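Local coordinates for protein pectate lyase II (Xanthomonas campestris pv. campestris, PDB 2QY1) that probably cleaves pectate, a plant cell-wall polysaccharide, as a secreted lyase of polysaccharide lyase family 1, at residues 252-266 with 284-298. The protein carries 2 engineered substitutions. Residues are numbered along the deposited sequence; the frame is centred on the assembly and turned at random.
Sequences PVTSRDSSEIGYWDL and KPYANATNWISTKVF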
ATOM      1  N   PRO A 252      -5.440  -1.484 -16.820  1.00 20.79           N
ATOM      2  CA  PRO A 252      -4.225  -1.134 -16.077  1.00 20.64           C
ATOM      3  C   PRO A 252      -4.185   0.315 -15.602  1.00 20.58           C
ATOM      4  O   PRO A 252      -3.706   0.591 -14.499  1.00 20.57           O
ATOM      5  CB  PRO A 252      -3.097  -1.410 -17.080  1.00 20.71           C
ATOM      6  CG  PRO A 252      -3.751  -1.414 -18.417  1.00 20.70           C
ATOM      7  CD  PRO A 252      -5.129  -1.941 -18.188  1.00 20.72           C
ATOM      8  N   VAL A 253      -4.680   1.226 -16.434  1.00 20.57           N
ATOM      9  CA  VAL A 253      -4.785   2.635 -16.073  1.00 20.49           C
ATOM     10  C   VAL A 253      -6.193   3.098 -16.421  1.00 20.64           C
ATOM     11  O   VAL A 253      -6.588   3.099 -17.592  1.00 20.50           O
ATOM     12  CB  VAL A 253      -3.721   3.504 -16.791  1.00 20.46           C
ATOM     13  CG1 VAL A 253      -3.914   4.975 -16.462  1.00 20.49           C
ATOM     14  CG2 VAL A 253      -2.311   3.061 -16.409  1.00 20.11           C
ATOM     15  N   THR A 254      -6.952   3.476 -15.399  1.00 20.67           N
ATOM     16  CA  THR A 254      -8.358   3.825 -15.582  1.00 20.79           C
ATOM     17  C   THR A 254      -8.824   4.872 -14.572  1.00 21.08           C
ATOM     18  O   THR A 254      -8.127   5.166 -13.600  1.00 20.83           O
ATOM     19  CB  THR A 254      -9.272   2.563 -15.507  1.00 20.79           C
ATOM     20  OG1 THR A 254     -10.631   2.925 -15.788  1.00 20.56           O
ATOM     21  CG2 THR A 254      -9.196   1.894 -14.127  1.00 20.58           C
ATOM     22  N   SER A 255      -9.992   5.446 -14.840  1.00 21.38           N
ATOM     23  CA  SER A 255     -10.720   6.248 -13.867  1.00 21.79           C
ATOM     24  C   SER A 255     -12.183   5.829 -13.911  1.00 22.10           C
ATOM     25  O   SER A 255     -12.845   6.007 -14.930  1.00 22.25           O
ATOM     26  CB  SER A 255     -10.595   7.735 -14.176  1.00 21.74           C
ATOM     27  OG  SER A 255     -11.313   8.490 -13.217  1.00 21.40           O
ATOM     28  N   ARG A 256     -12.684   5.269 -12.812  1.00 22.54           N
ATOM     29  CA  ARG A 256     -14.049   4.736 -12.780  1.00 22.86           C
ATOM     30  C   ARG A 256     -14.677   4.723 -11.386  1.00 23.17           C
ATOM     31  O   ARG A 256     -13.976   4.606 -10.382  1.00 23.10           O
ATOM     32  CB  ARG A 256     -14.089   3.324 -13.385  1.00 22.88           C
ATOM     33  CG  ARG A 256     -13.158   2.309 -12.709  1.00 22.76           C
ATOM     34  CD  ARG A 256     -13.226   0.953 -13.390  1.00 22.77           C
ATOM     35  NE  ARG A 256     -12.840   1.035 -14.799  1.00 22.98           N
ATOM     36  CZ  ARG A 256     -13.121   0.114 -15.716  1.00 22.66           C
ATOM     37  NH1 ARG A 256     -13.800  -0.978 -15.389  1.00 22.54           N
ATOM     38  NH2 ARG A 256     -12.723   0.290 -16.970  1.00 22.31           N
ATOM     39  N   ASP A 257     -16.005   4.856 -11.357  1.00 23.51           N
ATOM     40  CA  ASP A 257     -16.843   4.653 -10.158  1.00 24.01           C
ATOM     41  C   ASP A 257     -16.878   5.791  -9.129  1.00 24.03           C
ATOM     42  O   ASP A 257     -17.489   5.652  -8.064  1.00 24.06           O
ATOM     43  CB  ASP A 257     -16.539   3.305  -9.486  1.00 24.12           C
ATOM     44  CG  ASP A 257     -16.904   2.122 -10.366  1.00 24.85           C
ATOM     45  OD1 ASP A 257     -18.035   2.095 -10.893  1.00 25.24           O
ATOM     46  OD2 ASP A 257     -16.060   1.217 -10.531  1.00 26.09           O
ATOM     47  N   SER A 258     -16.240   6.912  -9.460  1.00 23.99           N
ATOM     48  CA  SER A 258     -16.379   8.141  -8.679  1.00 24.05           C
ATOM     49  C   SER A 258     -17.252   9.159  -9.408  1.00 24.27           C
ATOM     50  O   SER A 258     -17.458   9.058 -10.621  1.00 24.25           O
ATOM     51  CB  SER A 258     -15.011   8.749  -8.359  1.00 24.06           C
ATOM     52  OG  SER A 258     -14.445   8.149  -7.208  1.00 23.49           O
ATOM     53  N   SER A 259     -17.761  10.137  -8.660  1.00 24.45           N
ATOM     54  CA  SER A 259     -18.581  11.211  -9.222  1.00 24.62           C
ATOM     55  C   SER A 259     -17.799  12.073 -10.215  1.00 24.70           C
ATOM     56  O   SER A 259     -18.380  12.653 -11.133  1.00 24.69           O
ATOM     57  CB  SER A 259     -19.159  12.084  -8.105  1.00 24.59           C
ATOM     58  OG  SER A 259     -18.132  12.597  -7.274  1.00 24.92           O
ATOM     59  N   GLU A 260     -16.483  12.148 -10.019  1.00 24.75           N
ATOM     60  CA  GLU A 260     -15.593  12.905 -10.903  1.00 24.87           C
ATOM     61  C   GLU A 260     -14.332  12.107 -11.215  1.00 24.61           C
ATOM     62  O   GLU A 260     -13.813  11.391 -10.357  1.00 24.61           O
ATOM     63  CB  GLU A 260     -15.224  14.248 -10.273  1.00 24.99           C
ATOM     64  CG  GLU A 260     -16.357  15.266 -10.278  1.00 26.09           C
ATOM     65  CD  GLU A 260     -16.103  16.436  -9.347  1.00 27.26           C
ATOM     66  OE1 GLU A 260     -15.629  16.212  -8.212  1.00 27.78           O
ATOM     67  OE2 GLU A 260     -16.388  17.580  -9.750  1.00 27.96           O
ATOM     68  N   ILE A 261     -13.839  12.239 -12.445  1.00 24.28           N
ATOM     69  CA  ILE A 261     -12.684  11.455 -12.892  1.00 24.05           C
ATOM     70  C   ILE A 261     -11.344  11.967 -12.341  1.00 23.88           C
ATOM     71  O   ILE A 261     -11.248  13.093 -11.844  1.00 23.68           O
ATOM     72  CB  ILE A 261     -12.614  11.322 -14.446  1.00 24.16           C
ATOM     73  CG1 ILE A 261     -12.360  12.679 -15.113  1.00 24.11           C
ATOM     74  CG2 ILE A 261     -13.873  10.640 -14.995  1.00 23.96           C
ATOM     75  CD1 ILE A 261     -11.731  12.575 -16.489  1.00 24.78           C
ATOM     76  N   GLY A 262     -10.325  11.114 -12.426  1.00 23.64           N
ATOM     77  CA  GLY A 262      -8.947  11.493 -12.128  1.00 23.43           C
ATOM     78  C   GLY A 262      -8.114  11.445 -13.395  1.00 23.31           C
ATOM     79  O   GLY A 262      -8.580  10.967 -14.431  1.00 23.36           O
ATOM     80  N   TYR A 263      -6.875  11.924 -13.307  1.00 23.14           N
ATOM     81  CA  TYR A 263      -6.036  12.135 -14.489  1.00 22.96           C
ATOM     82  C   TYR A 263      -4.654  11.507 -14.337  1.00 22.78           C
ATOM     83  O   TYR A 263      -4.235  11.169 -13.227  1.00 22.76           O
ATOM     84  CB  TYR A 263      -5.918  13.635 -14.790  1.00 22.99           C
ATOM     85  CG  TYR A 263      -7.252  14.346 -14.851  1.00 23.18           C
ATOM     86  CD1 TYR A 263      -7.964  14.434 -16.046  1.00 23.12           C
ATOM     87  CD2 TYR A 263      -7.814  14.918 -13.706  1.00 23.27           C
ATOM     88  CE1 TYR A 263      -9.197  15.079 -16.103  1.00 23.15           C
ATOM     89  CE2 TYR A 263      -9.048  15.562 -13.753  1.00 23.29           C
ATOM     90  CZ  TYR A 263      -9.732  15.639 -14.953  1.00 23.10           C
ATOM     91  OH  TYR A 263     -10.951  16.277 -15.003  1.00 23.28           O
ATOM     92  N   TRP A 264      -3.953  11.347 -15.458  1.00 22.46           N
ATOM     93  CA  TRP A 264      -2.639  10.702 -15.453  1.00 22.33           C
ATOM     94  C   TRP A 264      -1.632  11.298 -16.432  1.00 22.17           C
ATOM     95  O   TRP A 264      -1.991  11.747 -17.523  1.00 22.25           O
ATOM     96  CB  TRP A 264      -2.765   9.191 -15.684  1.00 22.28           C
ATOM     97  CG  TRP A 264      -3.717   8.804 -16.775  1.00 22.26           C
ATOM     98  CD1 TRP A 264      -3.488   8.846 -18.118  1.00 22.34           C
ATOM     99  CD2 TRP A 264      -5.050   8.306 -16.610  1.00 22.32           C
ATOM    100  NE1 TRP A 264      -4.597   8.407 -18.805  1.00 22.40           N
ATOM    101  CE2 TRP A 264      -5.570   8.068 -17.903  1.00 22.51           C
ATOM    102  CE3 TRP A 264      -5.854   8.033 -15.495  1.00 22.41           C
ATOM    103  CZ2 TRP A 264      -6.862   7.573 -18.112  1.00 22.44           C
ATOM    104  CZ3 TRP A 264      -7.140   7.544 -15.704  1.00 22.28           C
ATOM    105  CH2 TRP A 264      -7.629   7.316 -17.002  1.00 22.38           C
ATOM    106  N   ASP A 265      -0.369  11.294 -16.009  1.00 21.99           N
ATOM    107  CA  ASP A 265       0.765  11.681 -16.837  1.00 21.76           C
ATOM    108  C   ASP A 265       1.586  10.414 -17.086  1.00 21.70           C
ATOM    109  O   ASP A 265       2.239   9.891 -16.176  1.00 21.71           O
ATOM    110  CB  ASP A 265       1.601  12.745 -16.112  1.00 21.90           C
ATOM    111  CG  ASP A 265       2.567  13.479 -17.034  1.00 21.84           C
ATOM    112  OD1 ASP A 265       2.964  12.923 -18.079  1.00 22.20           O
ATOM    113  OD2 ASP A 265       2.943  14.623 -16.701  1.00 22.04           O
ATOM    114  N   LEU A 266       1.524   9.917 -18.318  1.00 21.46           N
ATOM    115  CA  LEU A 266       2.133   8.637 -18.683  1.00 21.33           C
ATOM    116  C   LEU A 266       3.432   8.823 -19.459  1.00 21.38           C
ATOM    117  O   LEU A 266       3.470   9.557 -20.444  1.00 21.14           O
ATOM    118  CB  LEU A 266       1.151   7.799 -19.512  1.00 21.26           C
ATOM    119  CG  LEU A 266      -0.096   7.222 -18.829  1.00 21.10           C
ATOM    120  CD1 LEU A 266      -1.169   6.900 -19.859  1.00 20.50           C
ATOM    121  CD2 LEU A 266       0.240   5.986 -18.014  1.00 20.37           C
ATOM    122  N   LYS A 284     -21.892   6.478 -13.897  1.00 32.07           N
ATOM    123  CA  LYS A 284     -20.833   7.461 -13.654  1.00 31.71           C
ATOM    124  C   LYS A 284     -19.818   7.537 -14.804  1.00 31.35           C
ATOM    125  O   LYS A 284     -19.581   6.534 -15.485  1.00 31.38           O
ATOM    126  CB  LYS A 284     -20.133   7.159 -12.326  1.00 31.74           C
ATOM    127  CG  LYS A 284     -21.026   7.362 -11.113  1.00 32.02           C
ATOM    128  CD  LYS A 284     -20.442   6.722  -9.870  1.00 32.30           C
ATOM    129  CE  LYS A 284     -21.453   6.735  -8.735  1.00 32.44           C
ATOM    130  NZ  LYS A 284     -20.874   6.180  -7.482  1.00 32.91           N
ATOM    131  N   PRO A 285     -19.228   8.730 -15.032  1.00 30.94           N
ATOM    132  CA  PRO A 285     -18.236   8.897 -16.098  1.00 30.49           C
ATOM    133  C   PRO A 285     -16.964   8.083 -15.851  1.00 29.91           C
ATOM    134  O   PRO A 285     -16.560   7.893 -14.699  1.00 29.86           O
ATOM    135  CB  PRO A 285     -17.924  10.399 -16.058  1.00 30.60           C
ATOM    136  CG  PRO A 285     -18.267  10.821 -14.671  1.00 30.83           C
ATOM    137  CD  PRO A 285     -19.462   9.993 -14.307  1.00 31.00           C
ATOM    138  N   TYR A 286     -16.350   7.608 -16.933  1.00 29.20           N
ATOM    139  CA  TYR A 286     -15.135   6.799 -16.843  1.00 28.52           C
ATOM    140  C   TYR A 286     -14.139   7.111 -17.962  1.00 27.92           C
ATOM    141  O   TYR A 286     -14.482   7.758 -18.957  1.00 27.72           O
ATOM    142  CB  TYR A 286     -15.483   5.303 -16.847  1.00 28.62           C
ATOM    143  CG  TYR A 286     -15.696   4.709 -18.227  1.00 28.78           C
ATOM    144  CD1 TYR A 286     -16.922   4.828 -18.880  1.00 28.70           C
ATOM    145  CD2 TYR A 286     -14.668   4.020 -18.876  1.00 28.78           C
ATOM    146  CE1 TYR A 286     -17.119   4.281 -20.146  1.00 28.95           C
ATOM    147  CE2 TYR A 286     -14.854   3.472 -20.140  1.00 28.87           C
ATOM    148  CZ  TYR A 286     -16.081   3.606 -20.769  1.00 28.86           C
ATOM    149  OH  TYR A 286     -16.269   3.062 -22.021  1.00 29.00           O
ATOM    150  N   ALA A 287     -12.909   6.636 -17.786  1.00 27.06           N
ATOM    151  CA  ALA A 287     -11.874   6.721 -18.811  1.00 26.25           C
ATOM    152  C   ALA A 287     -10.954   5.504 -18.754  1.00 25.69           C
ATOM    153  O   ALA A 287     -10.615   5.020 -17.670  1.00 25.44           O
ATOM    154  CB  ALA A 287     -11.070   8.006 -18.657  1.00 26.32           C
ATOM    155  N   ASN A 288     -10.576   5.009 -19.929  1.00 24.91           N
ATOM    156  CA  ASN A 288      -9.590   3.940 -20.062  1.00 24.29           C
ATOM    157  C   ASN A 288      -8.417   4.422 -20.912  1.00 23.92           C
ATOM    158  O   ASN A 288      -8.615   4.925 -22.020  1.00 23.78           O
ATOM    159  CB  ASN A 288     -10.217   2.696 -20.706  1.00 24.17           C
ATOM    160  CG  ASN A 288     -11.088   1.895 -19.743  1.00 24.19           C
ATOM    161  OD1 ASN A 288     -10.978   2.015 -18.519  1.00 23.42           O
ATOM    162  ND2 ASN A 288     -11.952   1.054 -20.303  1.00 23.42           N
ATOM    163  N   ALA A 289      -7.201   4.263 -20.395  1.00 23.43           N
ATOM    164  CA  ALA A 289      -5.990   4.661 -21.118  1.00 23.13           C
ATOM    165  C   ALA A 289      -5.594   3.616 -22.167  1.00 22.96           C
ATOM    166  O   ALA A 289      -4.478   3.090 -22.148  1.00 22.81           O
ATOM    167  CB  ALA A 289      -4.848   4.909 -20.138  1.00 23.05           C
ATOM    168  N   THR A 290      -6.517   3.333 -23.086  1.00 22.86           N
ATOM    169  CA  THR A 290      -6.358   2.262 -24.076  1.00 22.84           C
ATOM    170  C   THR A 290      -5.147   2.482 -24.989  1.00 22.78           C
ATOM    171  O   THR A 290      -4.491   1.524 -25.403  1.00 22.81           O
ATOM    172  CB  THR A 290      -7.653   2.080 -24.915  1.00 22.92           C
ATOM    173  OG1 THR A 290      -8.768   1.894 -24.033  1.00 22.90           O
ATOM    174  CG2 THR A 290      -7.553   0.874 -25.839  1.00 23.12           C
ATOM    175  N   ASN A 291      -4.851   3.744 -25.284  1.00 22.69           N
ATOM    176  CA  ASN A 291      -3.728   4.090 -26.153  1.00 22.73           C
ATOM    177  C   ASN A 291      -2.529   4.666 -25.401  1.00 22.74           C
ATOM    178  O   ASN A 291      -1.552   5.102 -26.018  1.00 22.61           O
ATOM    179  CB  ASN A 291      -4.194   5.034 -27.258  1.00 22.67           C
ATOM    180  CG  ASN A 291      -5.173   4.372 -28.198  1.00 22.72           C
ATOM    181  OD1 ASN A 291      -4.807   3.481 -28.960  1.00 22.80           O
ATOM    182  ND2 ASN A 291      -6.429   4.795 -28.141  1.00 22.73           N
ATOM    183  N   TRP A 292      -2.618   4.658 -24.072  1.00 22.88           N
ATOM    184  CA  TRP A 292      -1.535   5.104 -23.183  1.00 23.01           C
ATOM    185  C   TRP A 292      -1.164   6.579 -23.370  1.00 23.15           C
ATOM    186  O   TRP A 292       0.011   6.955 -23.308  1.00 23.17           O
ATOM    187  CB  TRP A 292      -0.314   4.180 -23.307  1.00 23.02           C
ATOM    188  CG  TRP A 292      -0.635   2.785 -22.885  1.00 23.19           C
ATOM    189  CD1 TRP A 292      -1.134   1.782 -23.670  1.00 23.30           C
ATOM    190  CD2 TRP A 292      -0.526   2.245 -21.566  1.00 23.19           C
ATOM    191  NE1 TRP A 292      -1.327   0.645 -22.921  1.00 23.38           N
ATOM    192  CE2 TRP A 292      -0.961   0.902 -21.626  1.00 23.26           C
ATOM    193  CE3 TRP A 292      -0.092   2.761 -20.337  1.00 23.32           C
ATOM    194  CZ2 TRP A 292      -0.975   0.067 -20.506  1.00 22.99           C
ATOM    195  CZ3 TRP A 292      -0.107   1.930 -19.222  1.00 23.17           C
ATOM    196  CH2 TRP A 292      -0.548   0.599 -19.316  1.00 23.23           C
ATOM    197  N   ILE A 293      -2.186   7.407 -23.576  1.00 23.23           N
ATOM    198  CA  ILE A 293      -2.007   8.845 -23.748  1.00 23.53           C
ATOM    199  C   ILE A 293      -2.322   9.592 -22.443  1.00 23.47           C
ATOM    200  O   ILE A 293      -3.299   9.282 -21.760  1.00 23.48           O
ATOM    201  CB  ILE A 293      -2.831   9.382 -24.972  1.00 23.55           C
ATOM    202  CG1 ILE A 293      -2.203  10.658 -25.559  1.00 24.21           C
ATOM    203  CG2 ILE A 293      -4.334   9.515 -24.651  1.00 24.00           C
ATOM    204  CD1 ILE A 293      -2.628  11.973 -24.913  1.00 24.86           C
ATOM    205  N   SER A 294      -1.475  10.563 -22.104  1.00 23.45           N
ATOM    206  CA  SER A 294      -1.630  11.356 -20.882  1.00 23.47           C
ATOM    207  C   SER A 294      -2.872  12.249 -20.914  1.00 23.54           C
ATOM    208  O   SER A 294      -3.163  12.886 -21.927  1.00 23.36           O
ATOM    209  CB  SER A 294      -0.384  12.211 -20.643  1.00 23.47           C
ATOM    210  OG  SER A 294       0.772  11.405 -20.488  1.00 23.38           O
ATOM    211  N   THR A 295      -3.596  12.298 -19.798  1.00 23.62           N
ATOM    212  CA  THR A 295      -4.806  13.124 -19.710  1.00 23.80           C
ATOM    213  C   THR A 295      -4.565  14.453 -18.989  1.00 24.07           C
ATOM    214  O   THR A 295      -5.343  15.398 -19.143  1.00 24.05           O
ATOM    215  CB  THR A 295      -5.986  12.365 -19.067  1.00 23.83           C
ATOM    216  OG1 THR A 295      -5.574  11.806 -17.812  1.00 23.28           O
ATOM    217  CG2 THR A 295      -6.468  11.249 -19.989  1.00 23.66           C
ATOM    218  N   LYS A 296      -3.491  14.511 -18.204  1.00 24.31           N
ATOM    219  CA  LYS A 296      -3.017  15.759 -17.603  1.00 24.73           C
ATOM    220  C   LYS A 296      -1.516  15.717 -17.361  1.00 24.86           C
ATOM    221  O   LYS A 296      -0.952  14.657 -17.085  1.00 24.95           O
ATOM    222  CB  LYS A 296      -3.730  16.054 -16.280  1.00 24.77           C
ATOM    223  CG  LYS A 296      -4.906  17.004 -16.395  1.00 25.33           C
ATOM    224  CD  LYS A 296      -5.405  17.428 -15.022  1.00 26.00           C
ATOM    225  CE  LYS A 296      -6.704  18.209 -15.124  1.00 26.57           C
ATOM    226  NZ  LYS A 296      -7.203  18.611 -13.781  1.00 27.04           N
ATOM    227  N   VAL A 297      -0.875  16.878 -17.470  1.00 24.95           N
ATOM    228  CA  VAL A 297       0.517  17.022 -17.067  1.00 25.10           C
ATOM    229  C   VAL A 297       0.577  17.155 -15.541  1.00 25.03           C
ATOM    230  O   VAL A 297      -0.263  17.826 -14.936  1.00 25.12           O
ATOM    231  CB  VAL A 297       1.216  18.215 -17.791  1.00 25.11           C
ATOM    232  CG1 VAL A 297       0.581  19.559 -17.417  1.00 25.59           C
ATOM    233  CG2 VAL A 297       2.716  18.225 -17.518  1.00 25.35           C
ATOM    234  N   PHE A 298       1.549  16.487 -14.925  1.00 24.98           N
ATOM    235  CA  PHE A 298       1.755  16.593 -13.484  1.00 24.86           C
ATOM    236  C   PHE A 298       1.981  18.066 -13.124  1.00 24.97           C
ATOM    237  O   PHE A 298       2.912  18.691 -13.634  1.00 25.02           O
ATOM    238  CB  PHE A 298       2.930  15.719 -13.047  1.00 24.72           C
ATOM    239  CG  PHE A 298       2.939  15.406 -11.582  1.00 24.49           C
ATOM    240  CD1 PHE A 298       2.078  14.446 -11.051  1.00 24.02           C
ATOM    241  CD2 PHE A 298       3.816  16.061 -10.727  1.00 24.24           C
ATOM    242  CE1 PHE A 298       2.090  14.152  -9.690  1.00 23.58           C
ATOM    243  CE2 PHE A 298       3.834  15.775  -9.364  1.00 23.95           C
ATOM    244  CZ  PHE A 298       2.970  14.819  -8.847  1.00 24.00           C
TER
HETATM  245  O   HOH W   1     -17.399   4.998 -13.780  1.00 32.39           O
HETATM  246  O   HOH W   2      -8.145  10.517 -17.078  1.00 24.49           O
HETATM  247  O   HOH W   3      -5.656   8.022 -21.744  1.00 28.49           O
HETATM  248  O   HOH W   4       2.684  13.360 -21.472  1.00 45.00           O
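Val-253 lays CG2 against Trp-292 CZ3 (3.7 Å), and its backbone O accepts a nearly straight bond from Ala-289 N. Thr-254 OG1 has Ala-287 O and Asn-288 OD1 both within hydrogen-bonding distance, two neighbouring acceptors for a single proton. Ser-255 and Ala-287 form an antiparallel hydrogen-bonded pair. The Arg-256 chain bends at chi3 (60°), which brings its guanidinium beside Thr-254 and Asn-288. NE bonds to Thr-254 OG1, and NH2 meets a lone pair of Asn-288 OD1 at 2.9 Å, the two flat groups nearly coplanar. Gly-278 O receives both Arg-256 NH2 and Asn-288 ND2. The parallel beta-helix of this family is plain here: strands 245-255 and 263-267 pair in parallel with those of the preceding turn, and 284-298 lies against the edge of this turn, its strand 287-288 antiparallel to 245-255. Tyr-263 carries the Lys-296 chain over one ring face, CE 3.7 Å from the ring centroid and NZ in a cation-pi contact. Trp-264 is sandwiched, Thr-295 OG1 over one face and Val-253 CG1 over the other. Thr-295 OG1 also accepts Trp-264 N, while Trp-264 O takes both Thr-295 N and Lys-296 N. Asp-265 OD2 receives Phe-298 N on its anti side. Leu-266 N donates to Ser-294 OG.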